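Rutinosidase (Aspergillus niger, PDB 6I1A) is a secreted family 5 glycoside hydrolase, named as a rutinosidase, that probably also acts on beta-1,3-glucans. Local coordinates at residues A[80-83]-A[84-87]; A[158-161]-A[162-165]; A[254-257]-A[258-261]; A[40-43]-A[44-48]; A[306-309]-A[310-314]. One frame throughout, in Å; residues are numbered along the deposited sequence. Where two conformers were deposited one is given.

Contact 1: residues A[80-83]-A[84-87]; sequences IDKL and ASGG. With EDO (1,2-ethanediol), chain L.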
loop_
_atom_site.group_PDB
_atom_site.type_symbol
_atom_site.label_atom_id
_atom_site.label_comp_id
_atom_site.label_asym_id
_atom_site.label_seq_id
_atom_site.Cartn_x
_atom_site.Cartn_y
_atom_site.Cartn_z
ATOM N N ILE A 80 4.033 15.768 32.513
ATOM C CA ILE A 80 5.141 14.795 32.598
ATOM C C ILE A 80 4.889 13.786 33.709
ATOM O O ILE A 80 5.123 12.604 33.546
ATOM C CB ILE A 80 6.498 15.497 32.754
ATOM C CG1 ILE A 80 6.664 16.571 31.666
ATOM C CG2 ILE A 80 7.648 14.503 32.786
ATOM C CD1 ILE A 80 6.345 16.131 30.243
ATOM N N ASP A 81 4.420 14.252 34.893
ATOM C CA ASP A 81 4.088 13.313 35.978
ATOM C C ASP A 81 2.989 12.335 35.577
ATOM O O ASP A 81 3.126 11.126 35.863
ATOM C CB ASP A 81 3.669 14.094 37.222
ATOM C CG ASP A 81 4.782 14.921 37.845
ATOM O OD1 ASP A 81 5.967 14.554 37.720
ATOM O OD2 ASP A 81 4.437 15.919 38.514
ATOM N N LYS A 82 1.975 12.818 34.898
ATOM C CA LYS A 82 0.876 11.907 34.462
ATOM C C LYS A 82 1.401 10.878 33.457
ATOM O O LYS A 82 1.146 9.657 33.554
ATOM C CB LYS A 82 -0.234 12.701 33.837
ATOM C CG LYS A 82 -1.410 11.801 33.466
ATOM C CD LYS A 82 -2.502 12.500 32.843
ATOM C CE LYS A 82 -3.023 13.727 33.570
ATOM N NZ LYS A 82 -4.021 14.464 32.744
ATOM N N LEU A 83 2.196 11.346 32.490
ATOM C CA LEU A 83 2.784 10.418 31.499
ATOM C C LEU A 83 3.667 9.384 32.183
ATOM O O LEU A 83 3.611 8.185 31.845
ATOM C CB LEU A 83 3.565 11.271 30.486
ATOM C CG LEU A 83 2.706 12.153 29.598
ATOM C CD1 LEU A 83 3.547 13.177 28.856
ATOM C CD2 LEU A 83 1.871 11.344 28.630
ATOM N N ALA A 84 4.527 9.778 33.120
ATOM C CA ALA A 84 5.387 8.856 33.859
ATOM C C ALA A 84 4.538 7.809 34.604
ATOM O O ALA A 84 4.889 6.627 34.623
ATOM C CB ALA A 84 6.250 9.612 34.842
ATOM N N SER A 85 3.422 8.246 35.156
ATOM C CA SER A 85 2.521 7.348 35.939
ATOM C C SER A 85 1.956 6.289 34.995
ATOM O O SER A 85 1.581 5.202 35.498
ATOM C CB SER A 85 1.436 8.124 36.684
ATOM O OG SER A 85 0.310 8.451 35.859
ATOM N N GLY A 86 1.805 6.597 33.709
ATOM C CA GLY A 86 1.341 5.613 32.703
ATOM C C GLY A 86 2.467 4.780 32.109
ATOM O O GLY A 86 2.171 4.003 31.175
ATOM N N GLY A 87 3.729 4.889 32.542
ATOM C CA GLY A 87 4.867 4.087 32.084
ATOM C C GLY A 87 5.668 4.741 30.917
ATOM O O GLY A 87 6.474 4.016 30.313
HETATM C C1 EDO L . 3.296 3.214 28.396
HETATM O O1 EDO L . 2.259 4.097 28.499
HETATM C C2 EDO L . 2.925 1.809 28.596
HETATM O O2 EDO L . 4.067 0.981 28.278
#
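The C-terminal end of helix 77-85 closes here in a Schellman motif, with S85 and K82 meeting at its last turn. The carbonyl oxygen K82 O takes two bonds: S85 OG donates to it at 2.7 Å, and G86 N reaches the same oxygen at 3.1 Å. The hydroxyl bends back this far because S85 chi1 is 82°, which places OG between the backbone N and the carbonyl carbon. Two residues back along the helix, I80 O accepts from A84 N at 2.9 Å, and A84 CB rests 3.4 Å from that oxygen. G87, at positive phi, ends the helical path, its N bonded to A84 O at 2.9 Å. G86 O then accepts from O1 of an ethanediol at 2.7 Å. D81, on the flank, sends OD1 to the hydroxyls of Y123 and Y128 on helix 113-128. This helix end touches helix 113-128 through I80 and A84 as well, and helix 360-365 through L83 and S85, both on I364.

Contact 2: residues A[158-161]-A[162-165]; sequences FYNE and THFN. Unlike the reference sequence in segment 162-165: H163 (reference Asn). With NAG (2-acetamido-2-deoxy-beta-D-glucopyranose), chain D; NAG (2-acetamido-2-deoxy-beta-D-glucopyranose), chain E.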
loop_
_atom_site.group_PDB
_atom_site.type_symbol
_atom_site.label_atom_id
_atom_site.label_comp_id
_atom_site.label_asym_id
_atom_site.label_seq_id
_atom_site.Cartn_x
_atom_site.Cartn_y
_atom_site.Cartn_z
ATOM N N PHE A 158 13.482 21.592 -1.224
ATOM C CA PHE A 158 14.136 20.652 -2.118
ATOM C C PHE A 158 15.049 21.378 -3.128
ATOM O O PHE A 158 14.594 22.338 -3.789
ATOM C CB PHE A 158 13.131 19.789 -2.890
ATOM C CG PHE A 158 12.442 18.792 -1.988
ATOM C CD1 PHE A 158 13.011 17.552 -1.793
ATOM C CD2 PHE A 158 11.214 19.080 -1.425
ATOM C CE1 PHE A 158 12.433 16.649 -0.904
ATOM C CE2 PHE A 158 10.604 18.145 -0.588
ATOM C CZ PHE A 158 11.215 16.934 -0.359
ATOM N N TYR A 159 16.269 20.868 -3.263
ATOM C CA TYR A 159 17.276 21.253 -4.307
ATOM C C TYR A 159 17.702 22.718 -4.139
ATOM O O TYR A 159 18.235 23.311 -5.102
ATOM C CB TYR A 159 16.699 21.063 -5.711
ATOM C CG TYR A 159 15.863 19.817 -5.877
ATOM C CD1 TYR A 159 16.378 18.573 -5.593
ATOM C CD2 TYR A 159 14.552 19.895 -6.305
ATOM C CE1 TYR A 159 15.612 17.421 -5.735
ATOM C CE2 TYR A 159 13.759 18.764 -6.456
ATOM C CZ TYR A 159 14.281 17.525 -6.131
ATOM O OH TYR A 159 13.453 16.429 -6.256
ATOM N N ASN A 160 17.495 23.306 -2.972
ATOM C CA ASN A 160 17.742 24.742 -2.761
ATOM C C ASN A 160 18.858 24.924 -1.738
ATOM O O ASN A 160 18.703 24.578 -0.547
ATOM C CB ASN A 160 16.439 25.435 -2.433
ATOM C CG ASN A 160 16.577 26.919 -2.157
ATOM O OD1 ASN A 160 17.405 27.367 -1.342
ATOM N ND2 ASN A 160 15.724 27.670 -2.850
ATOM N N GLU A 161 19.992 25.520 -2.162
ATOM C CA GLU A 161 21.154 25.650 -1.275
ATOM C C GLU A 161 20.941 26.685 -0.188
ATOM O O GLU A 161 21.573 26.549 0.880
ATOM C CB GLU A 161 22.378 26.070 -2.091
ATOM C CG GLU A 161 23.690 25.969 -1.346
ATOM C CD GLU A 161 24.852 26.175 -2.326
ATOM O OE1 GLU A 161 25.118 25.207 -3.095
ATOM O OE2 GLU A 161 25.387 27.296 -2.397
ATOM N N THR A 162 20.132 27.705 -0.414
ATOM C CA THR A 162 19.808 28.661 0.667
ATOM C C THR A 162 19.137 27.925 1.822
ATOM O O THR A 162 19.554 28.002 3.004
ATOM C CB THR A 162 18.839 29.759 0.204
ATOM O OG1 THR A 162 19.393 30.423 -0.932
ATOM C CG2 THR A 162 18.436 30.754 1.275
ATOM N N HIS A 163 18.073 27.179 1.496
ATOM C CA HIS A 163 17.320 26.449 2.548
ATOM C C HIS A 163 18.156 25.322 3.136
ATOM O O HIS A 163 18.056 25.055 4.365
ATOM C CB HIS A 163 15.996 25.930 1.984
ATOM C CG HIS A 163 15.095 27.020 1.533
ATOM N ND1 HIS A 163 14.895 28.166 2.267
ATOM C CD2 HIS A 163 14.337 27.103 0.407
ATOM C CE1 HIS A 163 13.987 28.902 1.602
ATOM N NE2 HIS A 163 13.610 28.276 0.470
ATOM N N PHE A 164 19.037 24.703 2.356
ATOM C CA PHE A 164 19.968 23.669 2.865
ATOM C C PHE A 164 20.841 24.282 3.955
ATOM O O PHE A 164 21.010 23.754 5.047
ATOM C CB PHE A 164 20.749 23.052 1.721
ATOM C CG PHE A 164 21.551 21.849 2.110
ATOM C CD1 PHE A 164 22.763 21.947 2.773
ATOM C CD2 PHE A 164 21.040 20.588 1.824
ATOM C CE1 PHE A 164 23.445 20.794 3.121
ATOM C CE2 PHE A 164 21.749 19.457 2.147
ATOM C CZ PHE A 164 22.943 19.580 2.797
ATOM N N ASN A 165 21.427 25.428 3.641
ATOM C CA ASN A 165 22.390 26.099 4.531
ATOM C C ASN A 165 21.703 26.519 5.840
ATOM O O ASN A 165 22.217 26.322 6.926
ATOM C CB ASN A 165 22.938 27.379 3.878
ATOM C CG ASN A 165 24.042 27.084 2.903
ATOM O OD1 ASN A 165 24.411 25.941 2.639
ATOM N ND2 ASN A 165 24.614 28.171 2.378
HETATM C C1 NAG D . 15.618 29.094 -2.546
HETATM C C2 NAG D . 16.321 30.093 -3.458
HETATM C C3 NAG D . 15.912 31.488 -2.962
HETATM C C4 NAG D . 14.419 31.609 -2.956
HETATM C C5 NAG D . 13.722 30.556 -2.088
HETATM C C6 NAG D . 12.195 30.542 -2.241
HETATM C C7 NAG D . 18.461 29.518 -4.434
HETATM C C8 NAG D . 19.918 29.432 -4.139
HETATM N N2 NAG D . 17.739 29.938 -3.421
HETATM O O3 NAG D . 16.390 32.470 -3.940
HETATM O O4 NAG D . 14.027 32.889 -2.369
HETATM O O5 NAG D . 14.204 29.280 -2.532
HETATM O O6 NAG D . 11.704 29.715 -1.179
HETATM O O7 NAG D . 17.939 29.250 -5.524
HETATM C C1 NAG E . 25.813 28.083 1.556
HETATM C C2 NAG E . 25.921 29.322 0.630
HETATM C C3 NAG E . 27.316 29.254 -0.035
HETATM C C4 NAG E . 28.427 29.080 0.954
HETATM C C5 NAG E . 28.118 27.867 1.827
HETATM C C6 NAG E . 29.185 27.642 2.855
HETATM C C7 NAG E . 23.864 30.074 -0.432
HETATM C C8 NAG E . 22.936 29.848 -1.566
HETATM N N2 NAG E . 24.925 29.262 -0.386
HETATM O O3 NAG E . 27.518 30.394 -0.922
HETATM O O4 NAG E . 29.660 28.778 0.175
HETATM O O5 NAG E . 26.881 28.151 2.514
HETATM O O6 NAG E . 29.270 28.806 3.636
HETATM O O7 NAG E . 23.624 30.927 0.455
#
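N160 and H163 lean on one another at the start of helix 161-179, where H163 CD2 meets N160 CG obliquely at 3.4 Å. N160 is the N-cap: its CG lies anti to the backbone N (chi1 178°), which brings OD1 over the first turn to accept from H163 N at 2.9 Å. That donor is tilted 34° from the plane of the side-chain carbonyl. The other branch, ND2, is covalently joined to C1 of an N-acetylglucosamine, so a single amide both caps the helix and carries a glycan. H163 and T162 embrace that sugar from two sides of the linkage. H163 NE2 meets the glycan O6 at 2.9 Å, with O6 in the plane of the imidazole at its edge, while T162 OG1 accepts from the acetamido N2 of the same sugar at 3.0 Å. Further round the turn, N165 ND2 bears a second N-acetylglucosamine, whose N2 donates almost straight to E161 OE2 at 2.9 Å (174°). Both sugars are therefore tethered by polar bonds beyond their covalent links, which should restrict their rotation, and the carboxylate of E161 would probably polarise the acetamide N-H it receives.

Contact 3: residues A[254-257]-A[258-261]; sequences DFPA and STNL. With EDO (1,2-ethanediol), chain J.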
loop_
_atom_site.group_PDB
_atom_site.type_symbol
_atom_site.label_atom_id
_atom_site.label_comp_id
_atom_site.label_asym_id
_atom_site.label_seq_id
_atom_site.Cartn_x
_atom_site.Cartn_y
_atom_site.Cartn_z
ATOM N N ASP A 254 22.410 2.969 2.054
ATOM C CA ASP A 254 23.054 4.302 1.928
ATOM C C ASP A 254 23.948 4.666 3.104
ATOM O O ASP A 254 24.616 5.701 3.038
ATOM C CB ASP A 254 21.979 5.402 1.819
ATOM C CG ASP A 254 21.157 5.310 0.551
ATOM O OD1 ASP A 254 21.748 4.936 -0.521
ATOM O OD2 ASP A 254 19.951 5.655 0.604
ATOM N N PHE A 255 23.962 3.871 4.191
ATOM C CA PHE A 255 24.740 4.140 5.386
ATOM C C PHE A 255 25.476 2.886 5.821
ATOM O O PHE A 255 24.907 1.810 5.837
ATOM C CB PHE A 255 23.825 4.567 6.542
ATOM C CG PHE A 255 22.973 5.751 6.195
ATOM C CD1 PHE A 255 21.727 5.576 5.664
ATOM C CD2 PHE A 255 23.434 7.031 6.441
ATOM C CE1 PHE A 255 20.947 6.679 5.348
ATOM C CE2 PHE A 255 22.632 8.117 6.154
ATOM C CZ PHE A 255 21.405 7.927 5.604
ATOM N N PRO A 256 26.763 3.009 6.205
ATOM C CA PRO A 256 27.468 1.900 6.849
ATOM C C PRO A 256 26.820 1.543 8.188
ATOM O O PRO A 256 26.357 2.435 8.877
ATOM C CB PRO A 256 28.921 2.366 7.072
ATOM C CG PRO A 256 28.877 3.827 6.783
ATOM C CD PRO A 256 27.626 4.164 5.992
ATOM N N ALA A 257 26.793 0.263 8.517
ATOM C CA ALA A 257 26.166 -0.227 9.759
ATOM C C ALA A 257 26.767 0.432 10.998
ATOM O O ALA A 257 26.070 0.524 12.055
ATOM C CB ALA A 257 26.314 -1.734 9.864
ATOM N N SER A 258 28.024 0.912 10.951
ATOM C CA SER A 258 28.650 1.607 12.096
ATOM C C SER A 258 28.035 2.988 12.410
ATOM O O SER A 258 28.316 3.544 13.484
ATOM C CB SER A 258 30.160 1.742 11.838
ATOM O OG SER A 258 30.400 2.524 10.704
ATOM N N THR A 259 27.248 3.529 11.492
ATOM C CA THR A 259 26.609 4.852 11.696
ATOM C C THR A 259 25.699 4.815 12.916
ATOM O O THR A 259 24.931 3.875 13.032
ATOM C CB THR A 259 25.826 5.307 10.473
ATOM O OG1 THR A 259 26.592 5.123 9.248
ATOM C CG2 THR A 259 25.439 6.763 10.566
ATOM N N ASN A 260 25.791 5.829 13.760
ATOM C CA ASN A 260 24.941 5.937 14.983
ATOM C C ASN A 260 23.575 6.469 14.535
ATOM O O ASN A 260 23.291 7.650 14.757
ATOM C CB ASN A 260 25.616 6.770 16.052
ATOM C CG ASN A 260 24.947 6.661 17.401
ATOM O OD1 ASN A 260 23.992 5.854 17.546
ATOM N ND2 ASN A 260 25.404 7.434 18.365
ATOM N N LEU A 261 22.773 5.589 13.972
ATOM C CA LEU A 261 21.540 5.955 13.255
ATOM C C LEU A 261 20.414 5.037 13.715
ATOM O O LEU A 261 20.641 3.826 13.911
ATOM C CB LEU A 261 21.799 5.712 11.777
ATOM C CG LEU A 261 20.700 6.125 10.814
ATOM C CD1 LEU A 261 20.670 7.620 10.682
ATOM C CD2 LEU A 261 21.007 5.458 9.469
HETATM C C1 EDO J . 22.486 2.857 16.680
HETATM O O1 EDO J . 22.501 2.448 15.375
HETATM C C2 EDO J . 23.822 2.619 17.372
HETATM O O2 EDO J . 24.170 1.227 17.497
HETATM O O HOH W 1 25.046 1.469 14.483
#
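A type I beta turn from P256 to T259 joins helix 248-252 to strand 261-269 in the TIM barrel of this family 5 enzyme, and P256 O and T259 make its central grip. That oxygen accepts twice from one residue. T259 N bonds it at 3.0 Å from above the carbonyl plane, whereas T259 OG1 lies in the plane, on a lone pair, at 2.7 Å. T259 OG1 sits beside its own backbone N (chi1 -46°), facing back across the turn, and it also comes 3.5 Å from P256 CD. The tight apolar part lies behind this. L261 CD2 sits over one face of the F255 ring, 4.0 Å from its centroid and 19° off the normal, in a CH-pi contact, and the two side chains cross at about a right angle. F255 continues inward onto L220 and I223 of helix 213-233, and both it and L261 touch F297.

The outer side is looser. A257 and S258 form the exposed corner of the turn, where the nearest approach of S258 OG to the proline is 3.9 Å from P256 CB. Side chains from elsewhere hold two backbone oxygens, K296 on F255 O and R18 on A257 O. An ethanediol, probably from the crystallisation liquor, donates from O1 to L261 O. A single water bridges the turn, donating to A257 O and to T259 O, each at 2.8 Å.

Contact 4: residues A[40-43]-A[44-48]; sequences LFWD and KYSGG. With NAG (2-acetamido-2-deoxy-beta-D-glucopyranose), chain G; EDO (1,2-ethanediol), chain M.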
loop_
_atom_site.group_PDB
_atom_site.type_symbol
_atom_site.label_atom_id
_atom_site.label_comp_id
_atom_site.label_asym_id
_atom_site.label_seq_id
_atom_site.Cartn_x
_atom_site.Cartn_y
_atom_site.Cartn_z
ATOM N N LEU A 40 -10.673 24.441 19.869
ATOM C CA LEU A 40 -11.028 25.760 20.479
ATOM C C LEU A 40 -9.912 26.739 20.134
ATOM O O LEU A 40 -10.211 27.827 19.595
ATOM C CB LEU A 40 -11.183 25.615 21.978
ATOM C CG LEU A 40 -11.463 26.916 22.729
ATOM C CD1 LEU A 40 -12.643 27.653 22.102
ATOM C CD2 LEU A 40 -11.741 26.596 24.193
ATOM N N PHE A 41 -8.683 26.266 20.222
ATOM C CA PHE A 41 -7.537 27.154 19.882
ATOM C C PHE A 41 -7.660 27.594 18.442
ATOM O O PHE A 41 -7.489 28.789 18.121
ATOM C CB PHE A 41 -6.244 26.407 20.200
ATOM C CG PHE A 41 -5.030 27.204 19.815
ATOM C CD1 PHE A 41 -4.627 28.250 20.620
ATOM C CD2 PHE A 41 -4.291 26.896 18.690
ATOM C CE1 PHE A 41 -3.475 28.974 20.274
ATOM C CE2 PHE A 41 -3.175 27.642 18.340
ATOM C CZ PHE A 41 -2.807 28.716 19.121
ATOM N N TRP A 42 -7.764 26.667 17.520
ATOM C CA TRP A 42 -7.776 26.943 16.081
ATOM C C TRP A 42 -8.956 27.827 15.708
ATOM O O TRP A 42 -8.836 28.779 14.897
ATOM C CB TRP A 42 -7.736 25.678 15.226
ATOM C CG TRP A 42 -7.100 25.928 13.902
ATOM C CD1 TRP A 42 -7.658 26.207 12.705
ATOM C CD2 TRP A 42 -5.661 26.015 13.691
ATOM N NE1 TRP A 42 -6.709 26.407 11.740
ATOM C CE2 TRP A 42 -5.467 26.319 12.350
ATOM C CE3 TRP A 42 -4.565 25.785 14.527
ATOM C CZ2 TRP A 42 -4.186 26.377 11.780
ATOM C CZ3 TRP A 42 -3.290 25.877 13.975
ATOM C CH2 TRP A 42 -3.130 26.173 12.630
ATOM N N ASP A 43 -10.138 27.502 16.248
ATOM C CA ASP A 43 -11.336 28.281 15.871
ATOM C C ASP A 43 -11.202 29.705 16.387
ATOM O O ASP A 43 -11.644 30.622 15.649
ATOM C CB ASP A 43 -12.575 27.606 16.455
ATOM C CG ASP A 43 -12.948 26.298 15.808
ATOM O OD1 ASP A 43 -12.324 25.915 14.807
ATOM O OD2 ASP A 43 -13.884 25.648 16.353
ATOM N N LYS A 44 -10.652 29.905 17.566
ATOM C CA LYS A 44 -10.481 31.251 18.172
ATOM C C LYS A 44 -9.411 32.072 17.435
ATOM O O LYS A 44 -9.610 33.285 17.229
ATOM C CB LYS A 44 -10.121 31.158 19.645
ATOM C CG LYS A 44 -10.129 32.474 20.404
ATOM C CD LYS A 44 -10.116 32.233 21.878
ATOM C CE LYS A 44 -10.032 33.531 22.650
ATOM N NZ LYS A 44 -9.361 33.305 23.949
ATOM N N TYR A 45 -8.297 31.475 17.009
ATOM C CA TYR A 45 -7.095 32.248 16.604
ATOM C C TYR A 45 -6.659 32.104 15.159
ATOM O O TYR A 45 -5.841 32.946 14.688
ATOM C CB TYR A 45 -5.953 31.904 17.530
ATOM C CG TYR A 45 -6.151 32.347 18.950
ATOM C CD1 TYR A 45 -6.240 33.705 19.299
ATOM C CD2 TYR A 45 -6.207 31.425 19.950
ATOM C CE1 TYR A 45 -6.396 34.085 20.628
ATOM C CE2 TYR A 45 -6.375 31.802 21.282
ATOM C CZ TYR A 45 -6.493 33.136 21.607
ATOM O OH TYR A 45 -6.628 33.471 22.929
ATOM N N SER A 46 -7.183 31.175 14.370
ATOM C CA SER A 46 -6.640 30.898 13.030
ATOM C C SER A 46 -7.114 31.886 11.984
ATOM O O SER A 46 -6.457 31.997 10.938
ATOM C CB SER A 46 -6.929 29.492 12.568
ATOM O OG SER A 46 -8.338 29.309 12.262
ATOM N N GLY A 47 -8.287 32.504 12.173
ATOM C CA GLY A 47 -8.909 33.222 11.073
ATOM C C GLY A 47 -9.243 32.356 9.890
ATOM O O GLY A 47 -9.413 32.901 8.853
ATOM N N GLY A 48 -9.322 31.039 10.053
ATOM C CA GLY A 48 -9.616 30.121 8.952
ATOM C C GLY A 48 -8.381 29.564 8.243
ATOM O O GLY A 48 -8.543 28.878 7.248
HETATM C C1 NAG G . -15.710 21.558 18.801
HETATM C C2 NAG G . -17.236 21.731 18.860
HETATM C C3 NAG G . -17.582 23.156 18.510
HETATM C C4 NAG G . -16.871 24.095 19.419
HETATM C C5 NAG G . -15.384 23.814 19.209
HETATM C C6 NAG G . -14.450 24.702 19.997
HETATM C C7 NAG G . -18.342 19.629 18.271
HETATM C C8 NAG G . -18.571 19.428 19.734
HETATM N N2 NAG G . -17.830 20.816 17.851
HETATM O O3 NAG G . -19.007 23.290 18.608
HETATM O O4 NAG G . -17.120 25.491 19.022
HETATM O O5 NAG G . -15.181 22.462 19.686
HETATM O O6 NAG G . -14.836 24.662 21.375
HETATM O O7 NAG G . -18.507 18.695 17.499
HETATM C C1 EDO M . -10.529 22.987 13.794
HETATM O O1 EDO M . -11.605 23.214 14.701
HETATM C C2 EDO M . -10.240 21.527 13.739
HETATM O O2 EDO M . -10.024 20.875 14.965
HETATM O O HOH W 2 -10.515 32.463 13.967
#
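Aromatic contacts lead at the end of helix 39-45: F41 and Y45, one turn apart, meet obliquely, their planes at 53° and F41 CD1 3.6 Å from Y45 CD2. A third aromatic side chain, W42, receives S46 CB over one face, 3.4 Å from the centroid of its five-membered ring, a CH-pi contact. Its NE1 is bonded to A49 O. Among the hydrogen bonds, W42 O is gripped from opposite faces of its plane, by S46 OG at 2.7 Å and by S46 N at 3.0 Å. The serine hydroxyl lies between its backbone N and carbonyl carbon (chi1 71°), and from there it also accepts from G48 N at 3.0 Å, an ST turn. Beyond these, a water links D43 O to G47 N, and K44 NZ bonds Y45 OH. F41 and Y45 extend the apolar side onto V66 of helix 63-73. S46 OG thus donates to one backbone group and accepts from another, so this buried hydroxyl is satisfied in both roles while its CB lies against the indole.

Contact 5: residues A[306-309]-A[310-314]; sequences IQAT and YNNTL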
loop_
_atom_site.group_PDB
_atom_site.type_symbol
_atom_site.label_atom_id
_atom_site.label_comp_id
_atom_site.label_asym_id
_atom_site.label_seq_id
_atom_site.Cartn_x
_atom_site.Cartn_y
_atom_site.Cartn_z
ATOM N N ILE A 306 -4.472 5.096 16.917
ATOM C CA ILE A 306 -5.436 3.964 16.713
ATOM C C ILE A 306 -6.641 4.333 15.876
ATOM O O ILE A 306 -7.464 3.407 15.647
ATOM C CB ILE A 306 -5.872 3.361 18.056
ATOM C CG1 ILE A 306 -6.632 4.343 18.911
ATOM C CG2 ILE A 306 -4.715 2.728 18.745
ATOM C CD1 ILE A 306 -7.430 3.632 20.026
ATOM N N GLN A 307 -6.859 5.561 15.418
ATOM C CA GLN A 307 -8.040 5.839 14.587
ATOM C C GLN A 307 -7.961 5.044 13.297
ATOM O O GLN A 307 -6.934 5.072 12.562
ATOM C CB GLN A 307 -8.193 7.315 14.290
ATOM C CG GLN A 307 -9.466 7.579 13.461
ATOM C CD GLN A 307 -9.643 8.997 12.998
ATOM O OE1 GLN A 307 -9.104 9.949 13.594
ATOM N NE2 GLN A 307 -10.423 9.173 11.940
ATOM N N ALA A 308 -9.039 4.288 13.020
ATOM C CA ALA A 308 -9.225 3.566 11.741
ATOM C C ALA A 308 -9.986 4.389 10.701
ATOM O O ALA A 308 -10.553 5.448 11.005
ATOM C CB ALA A 308 -9.956 2.279 12.052
ATOM N N THR A 309 -9.976 3.931 9.450
ATOM C CA THR A 309 -10.664 4.637 8.365
ATOM C C THR A 309 -12.180 4.473 8.513
ATOM O O THR A 309 -12.910 5.460 8.296
ATOM C CB THR A 309 -10.153 4.158 7.013
ATOM O OG1 THR A 309 -8.749 4.472 6.896
ATOM C CG2 THR A 309 -10.905 4.827 5.880
ATOM N N TYR A 310 -12.605 3.296 8.921
ATOM C CA TYR A 310 -14.047 3.000 9.066
ATOM C C TYR A 310 -14.322 2.412 10.434
ATOM O O TYR A 310 -13.487 1.851 11.124
ATOM C CB TYR A 310 -14.430 1.952 8.008
ATOM C CG TYR A 310 -14.201 2.332 6.586
ATOM C CD1 TYR A 310 -15.060 3.208 5.932
ATOM C CD2 TYR A 310 -13.065 1.952 5.886
ATOM C CE1 TYR A 310 -14.855 3.605 4.618
ATOM C CE2 TYR A 310 -12.859 2.330 4.564
ATOM C CZ TYR A 310 -13.733 3.193 3.923
ATOM O OH TYR A 310 -13.516 3.537 2.603
ATOM N N ASN A 311 -15.602 2.490 10.836
ATOM C CA ASN A 311 -16.126 1.704 11.974
ATOM C C ASN A 311 -15.189 1.789 13.178
ATOM O O ASN A 311 -14.798 0.768 13.745
ATOM C CB ASN A 311 -16.301 0.227 11.588
ATOM C CG ASN A 311 -17.322 0.034 10.490
ATOM O OD1 ASN A 311 -18.106 0.921 10.211
ATOM N ND2 ASN A 311 -17.271 -1.107 9.834
ATOM N N ASN A 312 -14.946 3.012 13.615
ATOM C CA ASN A 312 -14.272 3.238 14.901
ATOM C C ASN A 312 -15.197 2.910 16.047
ATOM O O ASN A 312 -16.384 3.368 16.015
ATOM C CB ASN A 312 -13.741 4.659 15.038
ATOM C CG ASN A 312 -12.520 4.899 14.138
ATOM O OD1 ASN A 312 -11.415 4.511 14.544
ATOM N ND2 ASN A 312 -12.722 5.504 12.974
ATOM N N THR A 313 -14.682 2.199 16.996
ATOM C CA THR A 313 -15.417 1.936 18.250
ATOM C C THR A 313 -14.586 2.317 19.446
ATOM O O THR A 313 -13.377 1.986 19.579
ATOM C CB THR A 313 -15.901 0.488 18.297
ATOM O OG1 THR A 313 -14.816 -0.397 18.515
ATOM C CG2 THR A 313 -16.506 -0.036 17.014
ATOM N N LEU A 314 -15.265 2.931 20.386
ATOM C CA LEU A 314 -14.624 3.270 21.649
ATOM C C LEU A 314 -14.259 2.067 22.487
ATOM O O LEU A 314 -13.361 2.108 23.333
ATOM C CB LEU A 314 -15.553 4.242 22.387
ATOM C CG LEU A 314 -15.854 5.543 21.650
ATOM C CD1 LEU A 314 -16.997 6.293 22.310
ATOM C CD2 LEU A 314 -14.634 6.414 21.641
HETATM O O HOH W 3 -10.056 2.936 16.392
#
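The amide of N312 bonds both the backbone N and the backbone O of A308, just where strand 299-308 gives way to loop. N312 OD1 accepts from A308 N at 2.8 Å, with the donor in the plane of the side-chain carbonyl and on a lone pair. N312 ND2 donates to A308 O at 2.9 Å, and that bond approaches the backbone carbonyl from 49° above its plane. CG of N312 stands anti to its own carbonyl carbon (chi1 -72°), which turns the amide toward the strand. Away from the amide, T309 CG2 lies over one face of the Y310 ring, 3.7 Å from the centroid, in a CH-pi contact. The two side chains run side by side.

In the next shell, a water donates to both N312 OD1 and I306 O, the latter at 2.7 Å, and N312 ND2 has a further acceptor in A349 O. T309 OG1 bonds Y269 O, and Q307 OE1 is held by W358 and Q354. Y310 also packs on D213 of the second subunit. OD1 has two donors and ND2 two acceptors, which should fix the buried amide's orientation: flipped, it would set donor against donor at A308 N and acceptor against acceptor at A308 O.

In the fold
All five contacts are local, lying about 19 to 22 Å from the chain centre, and none touches another. Contacts 1 and 4 both end helices, and each has a serine hydroxyl on a carbonyl of the last turn, but contact 4 adds aromatic rings. Contact 2 is a helix start on the surface and carries glycans. Contact 3 leads into the start of strand 261-269 and contact 5 holds the end of the neighbouring strand 299-308 in the same parallel sheet, their centres about 38 Å apart. Contact 5 is the buried one and relies on a matched amide, whereas contacts 1, 3 and 4 are partly buried. Contacts 2 and 3 both pack onto helix 213-233.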